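Local coordinates for extrinsic protein in photosystem II (Chaetoceros gracilis, PDB 4K7B) that serves as an extrinsic subunit of photosystem II in a marine centric diatom, probably binding the complex as a PsbQ-like helical protein, at residues I9-L23 and E37-P51. Numbering follows the deposited sequence.
Sequences INRARGLYGDRIAAL and EEKNAFILFNSGAYP. With SO4 (sulfate ion), chain C.
The R19 guanidinium carries the methyl of A41 on one face, while E38 and a sulfate, probably from the crystallisation liquor, take its edge. R19 NE donates to E38 OE2 at 2.6 Å, in the guanidinium plane, along the syn lone pair of that oxygen; NH2 bonds the same oxygen from above the carboxylate plane, making a side-on salt bridge to one atom. NH1 donates to sulfate O1 and NH2 to O4, and N40 ND2 holds O3. Were this arginine an alanine, the E38 carboxylate would probably lose its counter-charge and the sulfate two of its donors.

L44 CB sits over the Y16 ring, 3.6 Å from its centroid, a CH-pi contact, and I20 CG1 lies over the F42 face in a longer one, 4.2 Å from the centroid. With CG anti to the backbone N (chi1 -179°), the F45 ring enters as a knob among A12, R13, G17 and I20; A49 CB backs one face. F45 CZ meets one face of the R13 guanidinium, toward its rim, the two planes 76° apart; R13 NH1 bonds N90 O.

A12 CB packs on the backbone of G48, 3.6 Å from its CA, where a side chain on the glycine would clash. Helices 9-21 and 39-49 run roughly antiparallel (156°), their axes 8.0 Å apart at closest approach, in this helical bundle, with F42 reaching helix 54-73 and I20 and F45 meeting Y86 of helix 76-89.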
loop_
_atom_site.group_PDB
_atom_site.type_symbol
_atom_site.label_atom_id
_atom_site.label_comp_id
_atom_site.label_asym_id
_atom_site.label_seq_id
_atom_site.Cartn_x
_atom_site.Cartn_y
_atom_site.Cartn_z
ATOM N N ILE A 9 -11.667 13.027 0.147
ATOM C CA ILE A 9 -11.682 11.576 0.217
ATOM C C ILE A 9 -11.111 10.970 -1.053
ATOM O O ILE A 9 -10.229 10.109 -0.996
ATOM C CB ILE A 9 -13.108 11.040 0.456
ATOM C CG1 ILE A 9 -13.580 11.411 1.860
ATOM C CG2 ILE A 9 -13.152 9.525 0.244
ATOM C CD1 ILE A 9 -15.051 11.104 2.107
ATOM N N ASN A 10 -11.597 11.413 -2.209
ATOM C CA ASN A 10 -11.055 10.900 -3.464
ATOM C C ASN A 10 -9.576 11.187 -3.677
ATOM O O ASN A 10 -8.847 10.363 -4.224
ATOM C CB ASN A 10 -11.851 11.415 -4.666
ATOM C CG ASN A 10 -12.930 10.457 -5.090
ATOM O OD1 ASN A 10 -13.468 9.717 -4.261
ATOM N ND2 ASN A 10 -13.243 10.442 -6.392
ATOM N N ARG A 11 -9.132 12.366 -3.262
ATOM C CA ARG A 11 -7.739 12.759 -3.409
ATOM C C ARG A 11 -6.855 11.841 -2.553
ATOM O O ARG A 11 -5.815 11.355 -3.012
ATOM C CB ARG A 11 -7.586 14.228 -2.982
ATOM C CG ARG A 11 -6.533 15.021 -3.728
ATOM C CD ARG A 11 -6.586 16.518 -3.378
ATOM N NE ARG A 11 -7.471 17.292 -4.256
ATOM C CZ ARG A 11 -8.532 17.974 -3.830
ATOM N NH1 ARG A 11 -8.841 17.985 -2.540
ATOM N NH2 ARG A 11 -9.286 18.646 -4.691
ATOM N N ALA A 12 -7.280 11.610 -1.323
ATOM C CA ALA A 12 -6.505 10.744 -0.439
ATOM C C ALA A 12 -6.492 9.290 -0.934
ATOM O O ALA A 12 -5.434 8.643 -0.982
ATOM C CB ALA A 12 -7.032 10.834 0.982
ATOM N N ARG A 13 -7.657 8.786 -1.328
ATOM C CA ARG A 13 -7.750 7.413 -1.802
ATOM C C ARG A 13 -6.911 7.214 -3.060
ATOM O O ARG A 13 -6.186 6.229 -3.204
ATOM C CB ARG A 13 -9.225 7.035 -2.018
ATOM C CG ARG A 13 -9.470 5.702 -2.682
ATOM C CD ARG A 13 -10.954 5.305 -2.568
ATOM N NE ARG A 13 -11.308 5.061 -1.173
ATOM C CZ ARG A 13 -11.105 3.909 -0.544
ATOM N NH1 ARG A 13 -10.571 2.880 -1.196
ATOM N NH2 ARG A 13 -11.448 3.775 0.735
ATOM N N GLY A 14 -6.993 8.182 -3.992
ATOM C CA GLY A 14 -6.245 8.122 -5.228
ATOM C C GLY A 14 -4.747 8.205 -4.997
ATOM O O GLY A 14 -4.004 7.281 -5.330
ATOM N N LEU A 15 -4.296 9.314 -4.419
ATOM C CA LEU A 15 -2.860 9.554 -4.309
ATOM C C LEU A 15 -2.184 8.561 -3.356
ATOM O O LEU A 15 -1.178 7.903 -3.719
ATOM C CB LEU A 15 -2.593 10.992 -3.870
ATOM C CG LEU A 15 -2.979 12.066 -4.889
ATOM C CD1 LEU A 15 -2.830 13.447 -4.266
ATOM C CD2 LEU A 15 -2.116 11.925 -6.140
ATOM N N TYR A 16 -2.758 8.401 -2.163
ATOM C CA TYR A 16 -2.085 7.560 -1.174
ATOM C C TYR A 16 -2.352 6.088 -1.465
ATOM O O TYR A 16 -1.460 5.246 -1.297
ATOM C CB TYR A 16 -2.475 7.957 0.254
ATOM C CG TYR A 16 -2.094 9.388 0.521
ATOM C CD1 TYR A 16 -0.763 9.794 0.417
ATOM C CD2 TYR A 16 -3.054 10.346 0.831
ATOM C CE1 TYR A 16 -0.403 11.106 0.620
ATOM C CE2 TYR A 16 -2.702 11.663 1.034
ATOM C CZ TYR A 16 -1.375 12.033 0.931
ATOM O OH TYR A 16 -1.010 13.335 1.136
ATOM N N GLY A 17 -3.564 5.772 -1.925
ATOM C CA GLY A 17 -3.831 4.416 -2.341
ATOM C C GLY A 17 -2.880 3.998 -3.448
ATOM O O GLY A 17 -2.401 2.865 -3.442
ATOM N N ASP A 18 -2.606 4.899 -4.394
ATOM C CA ASP A 18 -1.684 4.551 -5.480
ATOM C C ASP A 18 -0.255 4.375 -4.959
ATOM O O ASP A 18 0.458 3.463 -5.413
ATOM C CB ASP A 18 -1.719 5.568 -6.622
ATOM C CG ASP A 18 -3.000 5.500 -7.434
ATOM O OD1 ASP A 18 -3.820 4.570 -7.227
ATOM O OD2 ASP A 18 -3.181 6.391 -8.292
ATOM N N ARG A 19 0.160 5.221 -4.014
ATOM C CA ARG A 19 1.481 5.013 -3.399
ATOM C C ARG A 19 1.579 3.634 -2.744
ATOM O O ARG A 19 2.613 2.949 -2.830
ATOM C CB ARG A 19 1.809 6.122 -2.394
ATOM C CG ARG A 19 2.151 7.446 -3.060
ATOM C CD ARG A 19 2.366 8.602 -2.080
ATOM N NE ARG A 19 3.335 8.290 -1.022
ATOM C CZ ARG A 19 3.683 9.134 -0.047
ATOM N NH1 ARG A 19 3.150 10.350 0.005
ATOM N NH2 ARG A 19 4.564 8.767 0.889
ATOM N N ILE A 20 0.498 3.215 -2.098
ATOM C CA ILE A 20 0.489 1.908 -1.452
ATOM C C ILE A 20 0.481 0.759 -2.476
ATOM O O ILE A 20 1.221 -0.211 -2.331
ATOM C CB ILE A 20 -0.686 1.807 -0.452
ATOM C CG1 ILE A 20 -0.459 2.811 0.685
ATOM C CG2 ILE A 20 -0.854 0.389 0.052
ATOM C CD1 ILE A 20 -1.715 3.120 1.485
ATOM N N ALA A 21 -0.310 0.890 -3.528
ATOM C CA ALA A 21 -0.363 -0.143 -4.549
ATOM C C ALA A 21 0.979 -0.292 -5.253
ATOM O O ALA A 21 1.349 -1.394 -5.665
ATOM C CB ALA A 21 -1.461 0.178 -5.563
ATOM N N ALA A 22 1.700 0.821 -5.392
ATOM C CA ALA A 22 2.986 0.816 -6.083
ATOM C C ALA A 22 4.039 0.004 -5.339
ATOM O O ALA A 22 5.102 -0.281 -5.900
ATOM C CB ALA A 22 3.478 2.248 -6.305
ATOM N N LEU A 23 3.758 -0.346 -4.084
ATOM C CA LEU A 23 4.685 -1.167 -3.304
ATOM C C LEU A 23 4.707 -2.644 -3.707
ATOM O O LEU A 23 5.464 -3.407 -3.121
ATOM C CB LEU A 23 4.385 -1.061 -1.802
ATOM C CG LEU A 23 4.669 0.314 -1.205
ATOM C CD1 LEU A 23 4.078 0.439 0.193
ATOM C CD2 LEU A 23 6.161 0.575 -1.193
ATOM N N GLU A 37 9.363 3.527 4.010
ATOM C CA GLU A 37 9.480 4.848 3.436
ATOM C C GLU A 37 8.123 5.364 3.000
ATOM O O GLU A 37 7.963 6.573 2.820
ATOM C CB GLU A 37 10.477 4.846 2.272
ATOM C CG GLU A 37 11.909 4.712 2.747
ATOM C CD GLU A 37 12.912 4.691 1.615
ATOM O OE1 GLU A 37 12.546 4.270 0.498
ATOM O OE2 GLU A 37 14.068 5.099 1.848
ATOM N N GLU A 38 7.147 4.466 2.813
ATOM C CA GLU A 38 5.761 4.947 2.568
ATOM C C GLU A 38 4.790 5.053 3.788
ATOM O O GLU A 38 3.534 5.119 3.642
ATOM C CB GLU A 38 5.093 4.108 1.477
ATOM C CG GLU A 38 5.823 4.122 0.157
ATOM C CD GLU A 38 5.626 5.395 -0.632
ATOM O OE1 GLU A 38 6.328 5.553 -1.644
ATOM O OE2 GLU A 38 4.774 6.229 -0.265
ATOM N N LYS A 39 5.364 5.085 4.995
ATOM C CA LYS A 39 4.572 5.189 6.227
ATOM C C LYS A 39 3.523 6.293 6.134
ATOM O O LYS A 39 2.360 6.137 6.542
ATOM C CB LYS A 39 5.483 5.458 7.427
ATOM C CG LYS A 39 5.991 4.217 8.135
ATOM C CD LYS A 39 6.971 4.580 9.255
ATOM C CE LYS A 39 6.429 5.686 10.151
ATOM N NZ LYS A 39 7.373 6.002 11.275
ATOM N N ASN A 40 3.946 7.438 5.599
ATOM C CA ASN A 40 3.027 8.563 5.491
ATOM C C ASN A 40 1.851 8.290 4.561
ATOM O O ASN A 40 0.761 8.816 4.777
ATOM C CB ASN A 40 3.749 9.850 5.095
ATOM C CG ASN A 40 4.633 10.377 6.207
ATOM O OD1 ASN A 40 4.490 9.979 7.361
ATOM N ND2 ASN A 40 5.553 11.264 5.869
ATOM N N ALA A 41 2.063 7.465 3.537
ATOM C CA ALA A 41 0.973 7.109 2.635
ATOM C C ALA A 41 -0.030 6.276 3.400
ATOM O O ALA A 41 -1.248 6.445 3.215
ATOM C CB ALA A 41 1.482 6.349 1.420
ATOM N N PHE A 42 0.459 5.388 4.262
ATOM C CA PHE A 42 -0.507 4.650 5.102
ATOM C C PHE A 42 -1.297 5.577 6.037
ATOM O O PHE A 42 -2.543 5.485 6.131
ATOM C CB PHE A 42 0.191 3.566 5.931
ATOM C CG PHE A 42 0.694 2.424 5.108
ATOM C CD1 PHE A 42 -0.158 1.390 4.747
ATOM C CD2 PHE A 42 2.007 2.402 4.659
ATOM C CE1 PHE A 42 0.292 0.344 3.972
ATOM C CE2 PHE A 42 2.464 1.358 3.889
ATOM C CZ PHE A 42 1.603 0.326 3.540
ATOM N N ILE A 43 -0.580 6.459 6.726
ATOM C CA ILE A 43 -1.236 7.375 7.663
ATOM C C ILE A 43 -2.305 8.222 6.963
ATOM O O ILE A 43 -3.448 8.333 7.429
ATOM C CB ILE A 43 -0.223 8.306 8.326
ATOM C CG1 ILE A 43 0.769 7.495 9.158
ATOM C CG2 ILE A 43 -0.935 9.321 9.201
ATOM C CD1 ILE A 43 1.964 8.319 9.650
ATOM N N LEU A 44 -1.923 8.801 5.827
ATOM C CA LEU A 44 -2.772 9.765 5.144
ATOM C C LEU A 44 -3.891 9.099 4.340
ATOM O O LEU A 44 -4.961 9.686 4.161
ATOM C CB LEU A 44 -1.920 10.690 4.279
ATOM C CG LEU A 44 -0.975 11.545 5.124
ATOM C CD1 LEU A 44 0.003 12.304 4.244
ATOM C CD2 LEU A 44 -1.751 12.478 6.031
ATOM N N PHE A 45 -3.667 7.868 3.878
ATOM C CA PHE A 45 -4.777 7.085 3.350
ATOM C C PHE A 45 -5.773 6.823 4.458
ATOM O O PHE A 45 -6.961 7.033 4.308
ATOM C CB PHE A 45 -4.350 5.740 2.760
ATOM C CG PHE A 45 -5.512 4.949 2.206
ATOM C CD1 PHE A 45 -5.898 5.096 0.878
ATOM C CD2 PHE A 45 -6.253 4.096 3.027
ATOM C CE1 PHE A 45 -6.979 4.399 0.367
ATOM C CE2 PHE A 45 -7.332 3.397 2.530
ATOM C CZ PHE A 45 -7.713 3.548 1.190
ATOM N N ASN A 46 -5.285 6.317 5.584
ATOM C CA ASN A 46 -6.205 5.950 6.638
ATOM C C ASN A 46 -7.019 7.136 7.160
ATOM O O ASN A 46 -8.213 6.990 7.427
ATOM C CB ASN A 46 -5.451 5.271 7.793
ATOM C CG ASN A 46 -4.793 3.968 7.369
ATOM O OD1 ASN A 46 -5.127 3.412 6.327
ATOM N ND2 ASN A 46 -3.856 3.477 8.182
ATOM N N SER A 47 -6.390 8.304 7.294
ATOM C CA SER A 47 -7.090 9.491 7.802
ATOM C C SER A 47 -7.943 10.186 6.735
ATOM O O SER A 47 -9.014 10.707 7.042
ATOM C CB SER A 47 -6.093 10.507 8.377
ATOM O OG SER A 47 -5.448 10.015 9.539
ATOM N N GLY A 48 -7.455 10.205 5.512
ATOM C CA GLY A 48 -8.127 10.926 4.433
ATOM C C GLY A 48 -9.243 10.163 3.761
ATOM O O GLY A 48 -10.250 10.742 3.340
ATOM N N ALA A 49 -9.071 8.850 3.635
ATOM C CA ALA A 49 -10.121 8.000 3.080
ATOM C C ALA A 49 -11.271 7.804 4.060
ATOM O O ALA A 49 -12.408 7.564 3.642
ATOM C CB ALA A 49 -9.558 6.637 2.662
ATOM N N TYR A 50 -10.964 7.882 5.353
ATOM C CA TYR A 50 -11.945 7.659 6.405
ATOM C C TYR A 50 -12.023 8.814 7.402
ATOM O O TYR A 50 -11.702 8.643 8.582
ATOM C CB TYR A 50 -11.637 6.346 7.151
ATOM C CG TYR A 50 -11.481 5.174 6.217
ATOM C CD1 TYR A 50 -12.504 4.823 5.339
ATOM C CD2 TYR A 50 -10.306 4.437 6.179
ATOM C CE1 TYR A 50 -12.366 3.761 4.470
ATOM C CE2 TYR A 50 -10.162 3.371 5.309
ATOM C CZ TYR A 50 -11.197 3.044 4.448
ATOM O OH TYR A 50 -11.070 1.983 3.579
ATOM N N PRO A 51 -12.466 9.996 6.941
ATOM C CA PRO A 51 -12.537 11.174 7.808
ATOM C C PRO A 51 -13.567 11.060 8.928
ATOM O O PRO A 51 -13.428 11.726 9.956
ATOM C CB PRO A 51 -12.952 12.285 6.837
ATOM C CG PRO A 51 -13.669 11.567 5.734
ATOM C CD PRO A 51 -12.864 10.318 5.559
HETATM S S SO4 C . 5.772 12.101 2.172
HETATM O O1 SO4 C . 4.645 12.437 1.294
HETATM O O2 SO4 C . 7.035 12.350 1.478
HETATM O O3 SO4 C . 5.692 12.945 3.368
HETATM O O4 SO4 C . 5.729 10.689 2.565
HETATM O O HOH W 1 -13.071 5.938 1.545
HETATM O O HOH W 2 4.975 4.128 -3.468
#